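Local coordinates for protein X-PRO dipeptidase (Streptococcus pyogenes M1 GAS, PDB 3O5V) that probably cleaves dipeptides ending in proline as a manganese-dependent M24B-family enzyme, and is represented here by its creatinase/prolidase N-terminal domain alone, at residues 42-56 with 81-93. Numbering follows the deposited sequence.
Sequences QLFLFVYHDLAPVLF and NPWEKIKAVLPNT
Helix 82-89, whose Ile86 meets Phe56 of the hairpin, lies against strands 44-48 and 54-56, its axis 10.7 Å from that of 54-56 and running nearly antiparallel to it, at 161°. Ile86 fills the middle of the interface with both its branches: CG1 sits over the centre of the Phe56 ring in a CH-pi contact 3.5 Å from the centroid, CD1 at the end of the same branch reaches Phe44, and CG2, the other branch, touches Phe46 CZ at 3.8 Å. The Phe56 ring, swung away from its own backbone N by a chi1 of -177°, lies flat against Ile86 and takes Lys85 CG at its edge. One turn on, Leu90 repeats the pattern, CD1 standing 3.9 Å from the centroid of the Phe46 ring while CD2 packs against Val54. Near the helix start, Trp83 meets Phe44 rim to rim, planes 48° apart, and the bent side chain of Gln42 brings its amide beside the indole, OE1 3.6 Å from Trp83 CH2. Past the helix end, Tyr48 OH donates to Asn92 O (2.6 Å), in the carbonyl plane on a lone pair, tying the strand to the outgoing loop; Pro91 CG packs against both the Tyr48 ring and Leu51 CD2, which itself lies over a face of that ring. Strands 19-22 and 73-76 flank the hairpin, and helix 3-14 covers its reverse side through Val47 and Pro53. This is the helix-on-sheet packing of the alpha/beta creatinase/prolidase N-terminal domain, whose mixed sheet carries helices on both faces.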
loop_
_atom_site.group_PDB
_atom_site.type_symbol
_atom_site.label_atom_id
_atom_site.label_comp_id
_atom_site.label_asym_id
_atom_site.label_seq_id
_atom_site.Cartn_x
_atom_site.Cartn_y
_atom_site.Cartn_z
ATOM N N GLN A 42 11.626 1.309 -0.637
ATOM C CA GLN A 42 10.223 1.257 -0.215
ATOM C C GLN A 42 9.305 0.553 -1.223
ATOM O O GLN A 42 9.477 0.688 -2.429
ATOM C CB GLN A 42 9.712 2.670 0.062
ATOM C CG GLN A 42 10.545 3.422 1.121
ATOM C CD GLN A 42 10.468 2.791 2.512
ATOM O OE1 GLN A 42 9.473 2.155 2.873
ATOM N NE2 GLN A 42 11.524 2.984 3.309
ATOM N N LEU A 43 8.319 -0.168 -0.696
ATOM C CA LEU A 43 7.276 -0.840 -1.474
ATOM C C LEU A 43 5.979 -0.741 -0.675
ATOM O O LEU A 43 5.951 -1.161 0.473
ATOM C CB LEU A 43 7.647 -2.314 -1.679
ATOM C CG LEU A 43 6.545 -3.267 -2.147
ATOM C CD1 LEU A 43 6.170 -2.970 -3.605
ATOM C CD2 LEU A 43 6.990 -4.714 -1.955
ATOM N N PHE A 44 4.921 -0.176 -1.269
ATOM C CA PHE A 44 3.595 -0.126 -0.620
ATOM C C PHE A 44 2.477 -0.304 -1.635
ATOM O O PHE A 44 2.563 0.203 -2.773
ATOM C CB PHE A 44 3.340 1.209 0.123
ATOM C CG PHE A 44 4.261 1.472 1.280
ATOM C CD1 PHE A 44 4.156 0.731 2.462
ATOM C CD2 PHE A 44 5.207 2.507 1.209
ATOM C CE1 PHE A 44 5.008 0.994 3.547
ATOM C CE2 PHE A 44 6.067 2.767 2.275
ATOM C CZ PHE A 44 5.965 2.018 3.451
ATOM N N LEU A 45 1.442 -1.034 -1.234
ATOM C CA LEU A 45 0.183 -1.046 -1.980
ATOM C C LEU A 45 -0.903 -0.319 -1.183
ATOM O O LEU A 45 -1.261 -0.733 -0.085
ATOM C CB LEU A 45 -0.264 -2.485 -2.305
ATOM C CG LEU A 45 -1.615 -2.613 -3.024
ATOM C CD1 LEU A 45 -1.560 -2.011 -4.442
ATOM C CD2 LEU A 45 -2.073 -4.047 -3.111
ATOM N N PHE A 46 -1.413 0.771 -1.748
ATOM C CA PHE A 46 -2.431 1.599 -1.085
ATOM C C PHE A 46 -3.801 1.234 -1.631
ATOM O O PHE A 46 -4.101 1.504 -2.808
ATOM C CB PHE A 46 -2.145 3.085 -1.342
ATOM C CG PHE A 46 -0.856 3.568 -0.731
ATOM C CD1 PHE A 46 -0.805 3.935 0.620
ATOM C CD2 PHE A 46 0.311 3.626 -1.489
ATOM C CE1 PHE A 46 0.390 4.369 1.198
ATOM C CE2 PHE A 46 1.512 4.070 -0.927
ATOM C CZ PHE A 46 1.556 4.438 0.417
ATOM N N VAL A 47 -4.623 0.607 -0.796
ATOM C CA VAL A 47 -5.986 0.239 -1.205
ATOM C C VAL A 47 -7.013 1.119 -0.484
ATOM O O VAL A 47 -7.384 0.871 0.670
ATOM C CB VAL A 47 -6.274 -1.275 -0.974
ATOM C CG1 VAL A 47 -7.646 -1.653 -1.510
ATOM C CG2 VAL A 47 -5.181 -2.129 -1.619
ATOM N N TYR A 48 -7.440 2.170 -1.175
ATOM C CA TYR A 48 -8.498 3.067 -0.698
ATOM C C TYR A 48 -9.827 2.342 -0.688
ATOM O O TYR A 48 -10.054 1.478 -1.539
ATOM C CB TYR A 48 -8.612 4.258 -1.639
ATOM C CG TYR A 48 -7.437 5.195 -1.545
ATOM C CD1 TYR A 48 -6.367 5.092 -2.432
ATOM C CD2 TYR A 48 -7.386 6.178 -0.544
ATOM C CE1 TYR A 48 -5.273 5.959 -2.336
ATOM C CE2 TYR A 48 -6.304 7.040 -0.441
ATOM C CZ TYR A 48 -5.261 6.931 -1.341
ATOM O OH TYR A 48 -4.184 7.786 -1.241
ATOM N N HIS A 49 -10.709 2.675 0.259
ATOM C CA HIS A 49 -12.023 2.011 0.291
ATOM C C HIS A 49 -12.861 2.379 -0.949
ATOM O O HIS A 49 -13.716 1.604 -1.377
ATOM C CB HIS A 49 -12.772 2.268 1.612
ATOM C CG HIS A 49 -13.510 3.571 1.664
ATOM N ND1 HIS A 49 -12.871 4.792 1.731
ATOM C CD2 HIS A 49 -14.837 3.841 1.687
ATOM C CE1 HIS A 49 -13.775 5.759 1.781
ATOM N NE2 HIS A 49 -14.975 5.208 1.750
ATOM N N ASP A 50 -12.564 3.525 -1.562
ATOM C CA ASP A 50 -13.378 4.030 -2.678
ATOM C C ASP A 50 -12.602 4.317 -3.968
ATOM O O ASP A 50 -13.064 3.971 -5.064
ATOM C CB ASP A 50 -14.176 5.266 -2.246
ATOM C CG ASP A 50 -13.309 6.331 -1.580
ATOM O OD1 ASP A 50 -12.099 6.091 -1.296
ATOM O OD2 ASP A 50 -13.848 7.416 -1.315
ATOM N N LEU A 51 -11.425 4.919 -3.844
ATOM C CA LEU A 51 -10.602 5.316 -5.000
ATOM C C LEU A 51 -9.867 4.140 -5.652
ATOM O O LEU A 51 -9.854 3.029 -5.109
ATOM C CB LEU A 51 -9.578 6.362 -4.540
ATOM C CG LEU A 51 -9.953 7.850 -4.395
ATOM C CD1 LEU A 51 -11.461 8.164 -4.393
ATOM C CD2 LEU A 51 -9.249 8.446 -3.168
ATOM N N ALA A 52 -9.246 4.381 -6.806
ATOM C CA ALA A 52 -8.392 3.356 -7.418
ATOM C C ALA A 52 -7.264 2.996 -6.448
ATOM O O ALA A 52 -6.781 3.859 -5.719
ATOM C CB ALA A 52 -7.800 3.850 -8.727
ATOM N N PRO A 53 -6.850 1.723 -6.429
ATOM C CA PRO A 53 -5.672 1.408 -5.623
ATOM C C PRO A 53 -4.409 1.965 -6.291
ATOM O O PRO A 53 -4.435 2.296 -7.493
ATOM C CB PRO A 53 -5.664 -0.118 -5.605
ATOM C CG PRO A 53 -6.314 -0.501 -6.923
ATOM C CD PRO A 53 -7.345 0.554 -7.191
ATOM N N VAL A 54 -3.343 2.119 -5.516
ATOM C CA VAL A 54 -2.090 2.672 -6.026
ATOM C C VAL A 54 -0.915 1.823 -5.564
ATOM O O VAL A 54 -0.730 1.609 -4.352
ATOM C CB VAL A 54 -1.863 4.128 -5.563
ATOM C CG1 VAL A 54 -0.540 4.673 -6.129
ATOM C CG2 VAL A 54 -3.023 5.020 -5.989
ATOM N N LEU A 55 -0.111 1.356 -6.522
ATOM C CA LEU A 55 1.123 0.669 -6.179
ATOM C C LEU A 55 2.287 1.655 -6.196
ATOM O O LEU A 55 2.481 2.374 -7.182
ATOM C CB LEU A 55 1.412 -0.511 -7.123
ATOM C CG LEU A 55 2.664 -1.314 -6.724
ATOM C CD1 LEU A 55 2.451 -2.089 -5.430
ATOM C CD2 LEU A 55 3.077 -2.252 -7.839
ATOM N N PHE A 56 3.052 1.665 -5.108
ATOM C CA PHE A 56 4.248 2.517 -4.974
ATOM C C PHE A 56 5.502 1.644 -4.904
ATOM O O PHE A 56 5.609 0.791 -4.014
ATOM C CB PHE A 56 4.141 3.386 -3.701
ATOM C CG PHE A 56 5.298 4.341 -3.530
ATOM C CD1 PHE A 56 5.349 5.525 -4.260
ATOM C CD2 PHE A 56 6.339 4.051 -2.645
ATOM C CE1 PHE A 56 6.445 6.418 -4.135
ATOM C CE2 PHE A 56 7.427 4.937 -2.496
ATOM C CZ PHE A 56 7.475 6.120 -3.255
ATOM N N ASN A 81 13.134 11.688 -1.916
ATOM C CA ASN A 81 12.713 11.237 -0.600
ATOM C C ASN A 81 11.414 10.440 -0.801
ATOM O O ASN A 81 10.439 10.997 -1.302
ATOM C CB ASN A 81 12.466 12.445 0.304
ATOM C CG ASN A 81 11.935 12.056 1.678
ATOM O OD1 ASN A 81 10.881 11.431 1.799
ATOM N ND2 ASN A 81 12.656 12.443 2.720
ATOM N N PRO A 82 11.394 9.142 -0.422
ATOM C CA PRO A 82 10.190 8.355 -0.770
ATOM C C PRO A 82 8.912 8.859 -0.088
ATOM O O PRO A 82 7.829 8.767 -0.668
ATOM C CB PRO A 82 10.540 6.933 -0.302
ATOM C CG PRO A 82 11.541 7.152 0.825
ATOM C CD PRO A 82 12.352 8.362 0.390
ATOM N N TRP A 83 9.038 9.395 1.129
ATOM C CA TRP A 83 7.877 9.848 1.886
ATOM C C TRP A 83 7.244 11.086 1.247
ATOM O O TRP A 83 6.017 11.176 1.135
ATOM C CB TRP A 83 8.252 10.084 3.360
ATOM C CG TRP A 83 9.010 8.912 3.912
ATOM C CD1 TRP A 83 10.338 8.864 4.224
ATOM C CD2 TRP A 83 8.488 7.600 4.159
ATOM N NE1 TRP A 83 10.677 7.607 4.667
ATOM C CE2 TRP A 83 9.560 6.809 4.635
ATOM C CE3 TRP A 83 7.221 7.015 4.018
ATOM C CZ2 TRP A 83 9.402 5.460 4.985
ATOM C CZ3 TRP A 83 7.060 5.663 4.366
ATOM C CH2 TRP A 83 8.148 4.910 4.844
ATOM N N GLU A 84 8.090 12.015 0.801
ATOM C CA GLU A 84 7.628 13.192 0.058
ATOM C C GLU A 84 6.977 12.778 -1.248
ATOM O O GLU A 84 5.958 13.338 -1.638
ATOM C CB GLU A 84 8.791 14.153 -0.217
ATOM C CG GLU A 84 9.459 14.640 1.062
ATOM C CD GLU A 84 10.537 15.707 0.854
ATOM O OE1 GLU A 84 11.029 15.891 -0.287
ATOM O OE2 GLU A 84 10.896 16.364 1.862
ATOM N N LYS A 85 7.562 11.786 -1.917
ATOM C CA LYS A 85 7.011 11.307 -3.181
ATOM C C LYS A 85 5.616 10.683 -3.012
ATOM O O LYS A 85 4.708 10.958 -3.790
ATOM C CB LYS A 85 7.981 10.329 -3.858
ATOM C CG LYS A 85 7.569 9.903 -5.271
ATOM C CD LYS A 85 7.675 11.034 -6.301
ATOM C CE LYS A 85 7.590 10.477 -7.717
ATOM N NZ LYS A 85 7.705 11.535 -8.755
ATOM N N ILE A 86 5.438 9.853 -1.991
ATOM C CA ILE A 86 4.117 9.271 -1.721
ATOM C C ILE A 86 3.071 10.377 -1.527
ATOM O O ILE A 86 1.974 10.327 -2.100
ATOM C CB ILE A 86 4.139 8.362 -0.478
ATOM C CG1 ILE A 86 4.984 7.115 -0.760
ATOM C CG2 ILE A 86 2.700 7.996 -0.057
ATOM C CD1 ILE A 86 5.520 6.390 0.507
ATOM N N LYS A 87 3.419 11.359 -0.700
ATOM C CA LYS A 87 2.584 12.545 -0.499
ATOM C C LYS A 87 2.257 13.228 -1.837
ATOM O O LYS A 87 1.117 13.621 -2.065
ATOM C CB LYS A 87 3.267 13.528 0.473
ATOM C CG LYS A 87 2.502 14.850 0.713
ATOM C CD LYS A 87 1.137 14.610 1.338
ATOM C CE LYS A 87 0.380 15.933 1.550
ATOM N NZ LYS A 87 -0.964 15.707 2.148
ATOM N N ALA A 88 3.249 13.334 -2.721
ATOM C CA ALA A 88 3.076 14.019 -4.007
ATOM C C ALA A 88 2.179 13.257 -4.989
ATOM O O ALA A 88 1.415 13.883 -5.738
ATOM C CB ALA A 88 4.441 14.318 -4.649
ATOM N N VAL A 89 2.241 11.918 -4.974
ATOM C CA VAL A 89 1.548 11.107 -6.000
ATOM C C VAL A 89 0.154 10.573 -5.626
ATOM O O VAL A 89 -0.656 10.294 -6.514
ATOM C CB VAL A 89 2.420 9.922 -6.536
ATOM C CG1 VAL A 89 3.761 10.426 -7.035
ATOM C CG2 VAL A 89 2.596 8.809 -5.475
ATOM N N LEU A 90 -0.110 10.408 -4.334
ATOM C CA LEU A 90 -1.379 9.833 -3.881
ATOM C C LEU A 90 -2.527 10.848 -4.008
ATOM O O LEU A 90 -2.303 12.047 -3.839
ATOM C CB LEU A 90 -1.273 9.360 -2.435
ATOM C CG LEU A 90 -0.496 8.079 -2.109
ATOM C CD1 LEU A 90 -0.764 7.721 -0.683
ATOM C CD2 LEU A 90 -0.920 6.927 -2.982
ATOM N N PRO A 91 -3.755 10.365 -4.292
ATOM C CA PRO A 91 -4.894 11.297 -4.443
ATOM C C PRO A 91 -5.337 11.936 -3.129
ATOM O O PRO A 91 -5.915 13.024 -3.134
ATOM C CB PRO A 91 -6.014 10.405 -4.993
ATOM C CG PRO A 91 -5.614 8.985 -4.598
ATOM C CD PRO A 91 -4.118 8.969 -4.627
ATOM N N ASN A 92 -5.056 11.268 -2.013
ATOM C CA ASN A 92 -5.649 11.607 -0.729
ATOM C C ASN A 92 -4.836 11.012 0.420
ATOM O O ASN A 92 -4.458 9.847 0.363
ATOM C CB ASN A 92 -7.086 11.055 -0.686
ATOM C CG ASN A 92 -7.836 11.460 0.555
ATOM O OD1 ASN A 92 -8.656 12.380 0.524
ATOM N ND2 ASN A 92 -7.581 10.774 1.653
ATOM N N THR A 93 -4.572 11.803 1.459
ATOM C CA THR A 93 -3.906 11.280 2.661
ATOM C C THR A 93 -4.723 11.544 3.937
ATOM O O THR A 93 -4.196 11.495 5.049
ATOM C CB THR A 93 -2.458 11.824 2.802
ATOM O OG1 THR A 93 -2.497 13.247 2.909
ATOM C CG2 THR A 93 -1.604 11.442 1.592
#